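Local coordinates for periplasmic binding protein/LacI transcriptional regulator (Brachyspira murdochii, PDB 4KQC), which probably binds a carbohydrate as a periplasmic solute-binding protein that would deliver it to an ABC transporter, at residues F18-A29 and Q271-T282; V9-W19 and L89-L97. All coordinates share one frame; numbering follows the deposited sequence.

Interaction 1 (F18-A29 and Q271-T282); sequences FWVTVRDGAEAA and QDPYSIGFQAVT
Helices 18-29 and 273-282 press together where G25 and G277 meet; the axes of these segments approach to 6.3 Å and cross at -37°. With glycine on both sides, the backbones themselves touch, and CA-H...O contacts run in both directions: G277 CA approaches V22 O at 3.5 Å, G25 CA approaches Y274 O at 3.4 Å, and A26 CA faces G277 O. A CB on G25 would run into Y274 O, and one on G277 into V22 O.

Three CH-pi contacts run along the seam. P273 CB lies over the centre of the F18 ring, 3.7 Å from its centroid, while G25 CA sits over the Y274 ring, 3.6 Å from the ring centroid. The F278 ring takes A29 CB over its face in the same way. Y274, with CG anti to its backbone N (chi1 -174°), lays its ring as a knob among T21, D24, G25 and A28.

Aliphatic contacts fill in the rest: V22 CG2 against P273 CB, and V281, whose CG2 meets A26 CB at 3.7 Å and whose CG1 meets A29 CB. Beyond F18, the amide of Q271 is held by T111 and D251. The paired helices lie against the parallel sheet, V22 and A26 packing on F39 and I37 of strand 36-40, and I276 and A280 on F92 of strand 89-92.

Interaction 2 (V9-W19 and L89-L97); sequences VVSKGFQHKFW and LIGFDSGIL
In the N-terminal domain of this periplasmic-binding-protein fold, the loops after parallel strands 6-10 and 89-92 meet at the C-terminal end of the sheet, the edge at which proteins of this family generally bind their ligand. K12, in the first loop, reaches across to the type II' turn F92-G95. Its chain is extended beyond CG and brings NZ to S94 OG, which accepts a hydrogen bond of 2.7 Å. The same ammonium forms a longer salt bridge with D93 OD2, at 3.5 Å, and a water reinforces it by accepting from NZ and donating to OD2. Because OD2 also takes a weak bond from S94 N, the carboxylate is tied both to its own turn and to the lysine. Were K12 replaced by alanine, D93 would probably lose its charged mate and S94 OG this donor, so that the turn could shift against the first loop.

Two aromatic rings border the carboxylate. D93 OD2 lies at the edge of the W19 ring, 3.7 Å from CZ2, with the two planes 69° apart, and OD1 is 3.6 Å from F18 CE1. K12 CB lies over one face of the indole and F18 CD1 over the opposite one, both offset toward the rim. Farther in, F92 has CG between its backbone N and carbonyl carbon (chi1 75°), which swings the ring toward the first strand; CZ touches V9 CG1 at 3.5 Å and CE2 meets W19 CZ3 at 3.6 Å.

Strand 66-68 lies between the two strands in the sheet, and A67 packs against F92. V9 reaches F39 of strand 36-40, while helix 273-288 packs L283 against I90.

Interactions 1 and 2 have centres about 10 Å apart, on the same side of the chain's centre, and share F18 and W19 at the start of helix 18-33. Their segments alternate along the chain: 9-19 runs into 18-29, then comes 89-97, and finally 271-282. Interaction 1 thus joins the first helix to one from near the C-terminus, and interaction 2 joins the loops after strands 6-10 and 89-92 and the first turn of helix 18-33. They touch directly where A280 CB packs on F92 CB, 3.5 Å away, and I276 CG2 approaches D93 N. The helix pair and the loops of what is probably the ligand-facing edge therefore form one continuous packed region.

Interaction 1 (F18-A29 and Q271-T282)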
# COMPACT_ATOMS: atom_id res chain seq x y z
N PHE A 18 6.70 -2.28 -9.03
CA PHE A 18 6.27 -3.30 -8.06
C PHE A 18 5.75 -4.53 -8.79
O PHE A 18 6.03 -5.64 -8.42
CB PHE A 18 5.16 -2.64 -7.25
CG PHE A 18 4.49 -3.49 -6.19
CD1 PHE A 18 3.37 -4.26 -6.47
CD2 PHE A 18 4.93 -3.44 -4.85
CE1 PHE A 18 2.66 -4.89 -5.46
CE2 PHE A 18 4.22 -4.12 -3.84
CZ PHE A 18 3.13 -4.87 -4.16
N TRP A 19 4.93 -4.31 -9.83
CA TRP A 19 4.24 -5.39 -10.50
C TRP A 19 5.15 -6.27 -11.37
O TRP A 19 4.80 -7.44 -11.63
CB TRP A 19 3.00 -4.84 -11.29
CG TRP A 19 1.96 -4.46 -10.33
CD1 TRP A 19 1.78 -3.26 -9.75
CD2 TRP A 19 1.01 -5.33 -9.72
NE1 TRP A 19 0.76 -3.31 -8.85
CE2 TRP A 19 0.27 -4.58 -8.80
CE3 TRP A 19 0.68 -6.67 -9.92
CZ2 TRP A 19 -0.75 -5.12 -8.03
CZ3 TRP A 19 -0.37 -7.18 -9.13
CH2 TRP A 19 -1.05 -6.40 -8.22
N VAL A 20 6.33 -5.78 -11.75
CA VAL A 20 7.32 -6.63 -12.40
C VAL A 20 7.80 -7.71 -11.41
O VAL A 20 7.92 -8.91 -11.71
CB VAL A 20 8.48 -5.76 -12.88
CG1 VAL A 20 9.61 -6.59 -13.44
CG2 VAL A 20 7.96 -4.81 -13.95
N THR A 21 7.99 -7.27 -10.17
CA THR A 21 8.40 -8.22 -9.16
C THR A 21 7.28 -9.24 -8.76
O THR A 21 7.56 -10.43 -8.53
CB THR A 21 8.91 -7.49 -7.92
OG1 THR A 21 9.97 -6.58 -8.34
CG2 THR A 21 9.39 -8.48 -6.92
N VAL A 22 6.05 -8.78 -8.73
CA VAL A 22 4.94 -9.65 -8.49
C VAL A 22 4.92 -10.70 -9.60
O VAL A 22 4.69 -11.86 -9.32
CB VAL A 22 3.59 -8.90 -8.48
CG1 VAL A 22 2.42 -9.85 -8.36
CG2 VAL A 22 3.52 -7.84 -7.37
N ARG A 23 5.06 -10.26 -10.85
CA ARG A 23 5.08 -11.21 -11.96
C ARG A 23 6.15 -12.24 -11.79
O ARG A 23 5.90 -13.44 -12.05
CB ARG A 23 5.19 -10.57 -13.34
CG ARG A 23 5.12 -11.55 -14.50
CD ARG A 23 5.00 -10.85 -15.84
NE ARG A 23 6.17 -10.07 -16.18
CZ ARG A 23 6.39 -9.46 -17.34
NH1 ARG A 23 5.46 -9.46 -18.29
NH2 ARG A 23 7.55 -8.86 -17.55
N ASP A 24 7.34 -11.81 -11.36
CA ASP A 24 8.43 -12.78 -11.14
C ASP A 24 8.01 -13.88 -10.14
O ASP A 24 8.32 -15.08 -10.37
CB ASP A 24 9.67 -12.11 -10.58
CG ASP A 24 10.36 -11.17 -11.58
OD1 ASP A 24 10.21 -11.36 -12.81
OD2 ASP A 24 11.07 -10.25 -11.08
N GLY A 25 7.34 -13.47 -9.06
CA GLY A 25 6.89 -14.37 -8.03
C GLY A 25 5.85 -15.35 -8.56
O GLY A 25 5.91 -16.57 -8.38
N ALA A 26 4.91 -14.79 -9.32
CA ALA A 26 3.87 -15.58 -9.96
C ALA A 26 4.41 -16.61 -10.93
O ALA A 26 4.00 -17.75 -10.92
CB ALA A 26 2.88 -14.65 -10.69
N GLU A 27 5.33 -16.19 -11.81
CA GLU A 27 5.93 -17.11 -12.78
C GLU A 27 6.72 -18.21 -12.07
O GLU A 27 6.66 -19.35 -12.48
CB GLU A 27 6.79 -16.35 -13.77
CG GLU A 27 5.98 -15.39 -14.69
CD GLU A 27 5.03 -16.02 -15.70
OE1 GLU A 27 4.99 -17.25 -15.82
OE2 GLU A 27 4.33 -15.25 -16.44
N ALA A 28 7.39 -17.86 -10.98
CA ALA A 28 8.09 -18.87 -10.21
C ALA A 28 7.19 -19.95 -9.66
O ALA A 28 7.50 -21.14 -9.81
CB ALA A 28 8.95 -18.29 -9.11
N ALA A 29 6.11 -19.55 -9.00
CA ALA A 29 5.14 -20.49 -8.47
C ALA A 29 4.53 -21.24 -9.61
O ALA A 29 4.23 -22.44 -9.45
CB ALA A 29 4.04 -19.78 -7.67
N GLN A 271 6.04 -3.54 1.15
CA GLN A 271 5.45 -4.85 0.98
C GLN A 271 6.45 -5.86 0.42
O GLN A 271 7.60 -5.54 0.25
CB GLN A 271 4.22 -4.77 0.07
CG GLN A 271 3.17 -3.69 0.38
CD GLN A 271 2.03 -3.74 -0.61
OE1 GLN A 271 1.27 -4.74 -0.64
NE2 GLN A 271 1.89 -2.74 -1.43
N ASP A 272 6.01 -7.09 0.16
CA ASP A 272 6.89 -8.17 -0.40
C ASP A 272 6.23 -8.64 -1.71
O ASP A 272 5.49 -9.65 -1.72
CB ASP A 272 7.01 -9.31 0.59
CG ASP A 272 7.99 -10.40 0.15
OD1 ASP A 272 8.48 -10.47 -1.00
OD2 ASP A 272 8.37 -11.27 1.01
N PRO A 273 6.42 -7.86 -2.79
CA PRO A 273 5.72 -8.16 -4.05
C PRO A 273 6.00 -9.54 -4.61
O PRO A 273 5.06 -10.23 -5.08
CB PRO A 273 6.19 -7.05 -4.99
CG PRO A 273 7.45 -6.50 -4.37
CD PRO A 273 7.21 -6.61 -2.89
N TYR A 274 7.23 -10.04 -4.51
CA TYR A 274 7.49 -11.37 -4.99
C TYR A 274 6.63 -12.43 -4.31
O TYR A 274 6.06 -13.32 -4.95
CB TYR A 274 8.95 -11.71 -4.82
CG TYR A 274 9.34 -13.01 -5.42
CD1 TYR A 274 9.17 -14.21 -4.71
CD2 TYR A 274 9.99 -13.06 -6.65
CE1 TYR A 274 9.61 -15.43 -5.26
CE2 TYR A 274 10.45 -14.26 -7.19
CZ TYR A 274 10.24 -15.44 -6.48
OH TYR A 274 10.65 -16.70 -6.96
N SER A 275 6.54 -12.35 -3.00
CA SER A 275 5.71 -13.25 -2.23
C SER A 275 4.24 -13.12 -2.53
O SER A 275 3.53 -14.12 -2.55
CB SER A 275 5.93 -13.04 -0.74
OG SER A 275 5.31 -14.09 -0.01
N ILE A 276 3.79 -11.90 -2.77
CA ILE A 276 2.40 -11.68 -3.18
C ILE A 276 2.13 -12.47 -4.43
O ILE A 276 1.16 -13.19 -4.52
CB ILE A 276 2.11 -10.21 -3.33
CG1 ILE A 276 2.11 -9.52 -1.96
CG2 ILE A 276 0.81 -9.97 -4.04
CD1 ILE A 276 2.15 -8.01 -1.99
N GLY A 277 2.98 -12.35 -5.41
CA GLY A 277 2.75 -13.10 -6.64
C GLY A 277 2.91 -14.59 -6.49
O GLY A 277 2.13 -15.37 -7.01
N PHE A 278 3.92 -15.02 -5.76
CA PHE A 278 4.17 -16.44 -5.59
C PHE A 278 2.98 -17.10 -4.86
O PHE A 278 2.48 -18.18 -5.27
CB PHE A 278 5.48 -16.65 -4.84
CG PHE A 278 5.93 -18.05 -4.84
CD1 PHE A 278 5.41 -18.97 -3.95
CD2 PHE A 278 6.92 -18.44 -5.70
CE1 PHE A 278 5.83 -20.27 -3.93
CE2 PHE A 278 7.33 -19.77 -5.71
CZ PHE A 278 6.77 -20.68 -4.83
N GLN A 279 2.54 -16.44 -3.80
CA GLN A 279 1.45 -16.97 -2.96
C GLN A 279 0.11 -16.93 -3.68
O GLN A 279 -0.70 -17.86 -3.52
CB GLN A 279 1.38 -16.31 -1.62
CG GLN A 279 2.62 -16.64 -0.76
CD GLN A 279 2.78 -18.13 -0.46
OE1 GLN A 279 1.79 -18.84 -0.32
NE2 GLN A 279 4.02 -18.60 -0.39
N ALA A 280 -0.12 -15.92 -4.51
CA ALA A 280 -1.34 -15.85 -5.35
C ALA A 280 -1.46 -17.08 -6.21
O ALA A 280 -2.51 -17.71 -6.23
CB ALA A 280 -1.32 -14.61 -6.22
N VAL A 281 -0.39 -17.42 -6.97
CA VAL A 281 -0.45 -18.55 -7.86
C VAL A 281 -0.53 -19.82 -7.05
O VAL A 281 -1.21 -20.74 -7.50
CB VAL A 281 0.71 -18.53 -8.85
CG1 VAL A 281 0.84 -19.88 -9.57
CG2 VAL A 281 0.50 -17.38 -9.81
N THR A 282 0.23 -19.94 -5.95
CA THR A 282 0.10 -21.10 -5.10
C THR A 282 -1.33 -21.37 -4.64
O THR A 282 -1.78 -22.49 -4.71
CB THR A 282 1.05 -20.98 -3.88
OG1 THR A 282 2.39 -20.89 -4.38
CG2 THR A 282 0.98 -22.22 -2.97

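Interaction 2 (V9-W19 and L89-L97)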
# COMPACT_ATOMS: atom_id res chain seq x y z
N VAL A 9 -4.03 -14.89 -14.35
CA VAL A 9 -3.67 -13.89 -13.38
C VAL A 9 -3.93 -12.49 -13.94
O VAL A 9 -3.29 -12.10 -14.92
CB VAL A 9 -2.21 -13.98 -12.93
CG1 VAL A 9 -1.93 -12.93 -11.88
CG2 VAL A 9 -1.95 -15.39 -12.39
N VAL A 10 -4.91 -11.77 -13.38
CA VAL A 10 -5.27 -10.44 -13.84
C VAL A 10 -4.76 -9.45 -12.81
O VAL A 10 -5.23 -9.43 -11.68
CB VAL A 10 -6.78 -10.35 -14.08
CG1 VAL A 10 -7.15 -8.93 -14.48
CG2 VAL A 10 -7.22 -11.39 -15.10
N SER A 11 -3.75 -8.69 -13.21
CA SER A 11 -2.97 -7.87 -12.33
C SER A 11 -3.37 -6.40 -12.49
O SER A 11 -4.21 -6.07 -13.38
CB SER A 11 -1.48 -7.98 -12.75
OG SER A 11 -1.27 -7.29 -13.98
N LYS A 12 -2.73 -5.50 -11.77
CA LYS A 12 -2.98 -4.04 -12.01
C LYS A 12 -2.13 -3.42 -13.12
O LYS A 12 -2.18 -2.21 -13.37
CB LYS A 12 -2.79 -3.26 -10.72
CG LYS A 12 -3.69 -3.69 -9.56
CD LYS A 12 -3.68 -2.67 -8.44
CE LYS A 12 -4.38 -3.21 -7.20
NZ LYS A 12 -4.50 -2.15 -6.18
N GLY A 13 -1.42 -4.25 -13.89
CA GLY A 13 -0.50 -3.75 -14.89
C GLY A 13 0.78 -3.19 -14.36
O GLY A 13 1.07 -3.30 -13.17
N PHE A 14 1.58 -2.62 -15.26
CA PHE A 14 2.95 -2.23 -14.96
C PHE A 14 3.15 -0.74 -14.82
O PHE A 14 4.30 -0.30 -14.87
CB PHE A 14 3.92 -2.82 -15.97
CG PHE A 14 3.89 -4.30 -16.06
CD1 PHE A 14 4.20 -5.06 -14.95
CD2 PHE A 14 3.63 -4.97 -17.24
CE1 PHE A 14 4.21 -6.43 -14.98
CE2 PHE A 14 3.62 -6.37 -17.27
CZ PHE A 14 3.89 -7.10 -16.10
N GLN A 15 2.10 0.06 -14.61
CA GLN A 15 2.31 1.45 -14.24
C GLN A 15 3.40 1.59 -13.18
O GLN A 15 4.28 2.47 -13.26
CB GLN A 15 1.03 2.07 -13.74
CG GLN A 15 1.17 3.57 -13.53
CD GLN A 15 -0.08 4.21 -12.98
OE1 GLN A 15 -1.16 3.65 -12.99
NE2 GLN A 15 0.09 5.40 -12.45
N HIS A 16 3.34 0.73 -12.16
CA HIS A 16 4.27 0.75 -11.03
C HIS A 16 5.11 -0.52 -11.12
O HIS A 16 4.53 -1.59 -11.28
CB HIS A 16 3.54 0.81 -9.71
CG HIS A 16 2.60 1.99 -9.63
ND1 HIS A 16 3.05 3.30 -9.64
CD2 HIS A 16 1.25 2.05 -9.62
CE1 HIS A 16 2.01 4.11 -9.59
NE2 HIS A 16 0.91 3.38 -9.59
N LYS A 17 6.43 -0.39 -11.06
CA LYS A 17 7.34 -1.54 -11.27
C LYS A 17 7.31 -2.62 -10.17
O LYS A 17 7.86 -3.69 -10.35
CB LYS A 17 8.78 -1.08 -11.41
CG LYS A 17 9.11 -0.30 -12.69
CD LYS A 17 10.60 0.10 -12.61
CE LYS A 17 10.98 1.30 -13.47
NZ LYS A 17 11.47 0.84 -14.80
N PHE A 18 6.70 -2.28 -9.03
CA PHE A 18 6.27 -3.30 -8.06
C PHE A 18 5.75 -4.53 -8.79
O PHE A 18 6.03 -5.64 -8.42
CB PHE A 18 5.16 -2.64 -7.25
CG PHE A 18 4.49 -3.49 -6.19
CD1 PHE A 18 3.37 -4.26 -6.47
CD2 PHE A 18 4.93 -3.44 -4.85
CE1 PHE A 18 2.66 -4.89 -5.46
CE2 PHE A 18 4.22 -4.12 -3.84
CZ PHE A 18 3.13 -4.87 -4.16
N TRP A 19 4.93 -4.31 -9.83
CA TRP A 19 4.24 -5.39 -10.50
C TRP A 19 5.15 -6.27 -11.37
O TRP A 19 4.80 -7.44 -11.63
CB TRP A 19 3.00 -4.84 -11.29
CG TRP A 19 1.96 -4.46 -10.33
CD1 TRP A 19 1.78 -3.26 -9.75
CD2 TRP A 19 1.01 -5.33 -9.72
NE1 TRP A 19 0.76 -3.31 -8.85
CE2 TRP A 19 0.27 -4.58 -8.80
CE3 TRP A 19 0.68 -6.67 -9.92
CZ2 TRP A 19 -0.75 -5.12 -8.03
CZ3 TRP A 19 -0.37 -7.18 -9.13
CH2 TRP A 19 -1.05 -6.40 -8.22
N LEU A 89 -11.64 -18.65 -7.49
CA LEU A 89 -11.23 -17.25 -7.52
C LEU A 89 -10.40 -16.92 -6.27
O LEU A 89 -10.88 -17.10 -5.16
CB LEU A 89 -12.46 -16.32 -7.64
CG LEU A 89 -12.18 -14.85 -7.68
CD1 LEU A 89 -11.31 -14.41 -8.88
CD2 LEU A 89 -13.50 -14.09 -7.62
N ILE A 90 -9.22 -16.37 -6.51
CA ILE A 90 -8.27 -15.95 -5.46
C ILE A 90 -8.07 -14.48 -5.64
O ILE A 90 -7.83 -14.01 -6.77
CB ILE A 90 -6.93 -16.68 -5.66
CG1 ILE A 90 -7.08 -18.20 -5.55
CG2 ILE A 90 -5.80 -16.17 -4.75
CD1 ILE A 90 -7.75 -18.67 -4.30
N GLY A 91 -8.13 -13.71 -4.56
CA GLY A 91 -7.64 -12.32 -4.63
C GLY A 91 -6.14 -12.24 -4.34
O GLY A 91 -5.56 -13.08 -3.57
N PHE A 92 -5.50 -11.21 -4.84
CA PHE A 92 -4.16 -10.91 -4.43
C PHE A 92 -3.87 -9.43 -4.40
O PHE A 92 -4.56 -8.66 -5.03
CB PHE A 92 -3.12 -11.75 -5.19
CG PHE A 92 -2.86 -11.33 -6.60
CD1 PHE A 92 -3.83 -11.49 -7.53
CD2 PHE A 92 -1.64 -10.82 -7.00
CE1 PHE A 92 -3.61 -11.16 -8.84
CE2 PHE A 92 -1.40 -10.49 -8.31
CZ PHE A 92 -2.41 -10.65 -9.25
N ASP A 93 -2.85 -9.03 -3.63
CA ASP A 93 -2.66 -7.58 -3.38
C ASP A 93 -4.00 -7.02 -2.80
O ASP A 93 -4.62 -7.69 -1.96
CB ASP A 93 -2.19 -6.87 -4.68
CG ASP A 93 -1.68 -5.49 -4.44
OD1 ASP A 93 -0.55 -5.39 -3.87
OD2 ASP A 93 -2.39 -4.54 -4.75
N SER A 94 -4.52 -5.89 -3.28
CA SER A 94 -5.78 -5.41 -2.73
C SER A 94 -6.96 -6.31 -3.09
O SER A 94 -8.08 -6.13 -2.51
CB SER A 94 -6.02 -3.97 -3.16
OG SER A 94 -5.85 -3.86 -4.53
N GLY A 95 -6.78 -7.24 -4.05
CA GLY A 95 -7.78 -8.27 -4.32
C GLY A 95 -9.08 -7.70 -4.83
O GLY A 95 -9.08 -6.83 -5.69
N ILE A 96 -10.18 -8.23 -4.33
CA ILE A 96 -11.53 -7.88 -4.79
C ILE A 96 -12.16 -7.09 -3.63
O ILE A 96 -12.06 -7.53 -2.46
CB ILE A 96 -12.38 -9.13 -5.02
CG1 ILE A 96 -11.93 -9.93 -6.22
CG2 ILE A 96 -13.84 -8.76 -5.26
CD1 ILE A 96 -10.83 -10.89 -5.98
N LEU A 97 -12.78 -5.98 -3.91
CA LEU A 97 -13.41 -5.22 -2.79
C LEU A 97 -14.45 -6.10 -2.15
O LEU A 97 -15.20 -6.77 -2.83
CB LEU A 97 -14.13 -3.97 -3.27
CG LEU A 97 -13.35 -2.74 -3.64
CD1 LEU A 97 -14.34 -1.66 -4.14
CD2 LEU A 97 -12.50 -2.21 -2.51
O HOH W 1 -1.75 -1.77 -5.52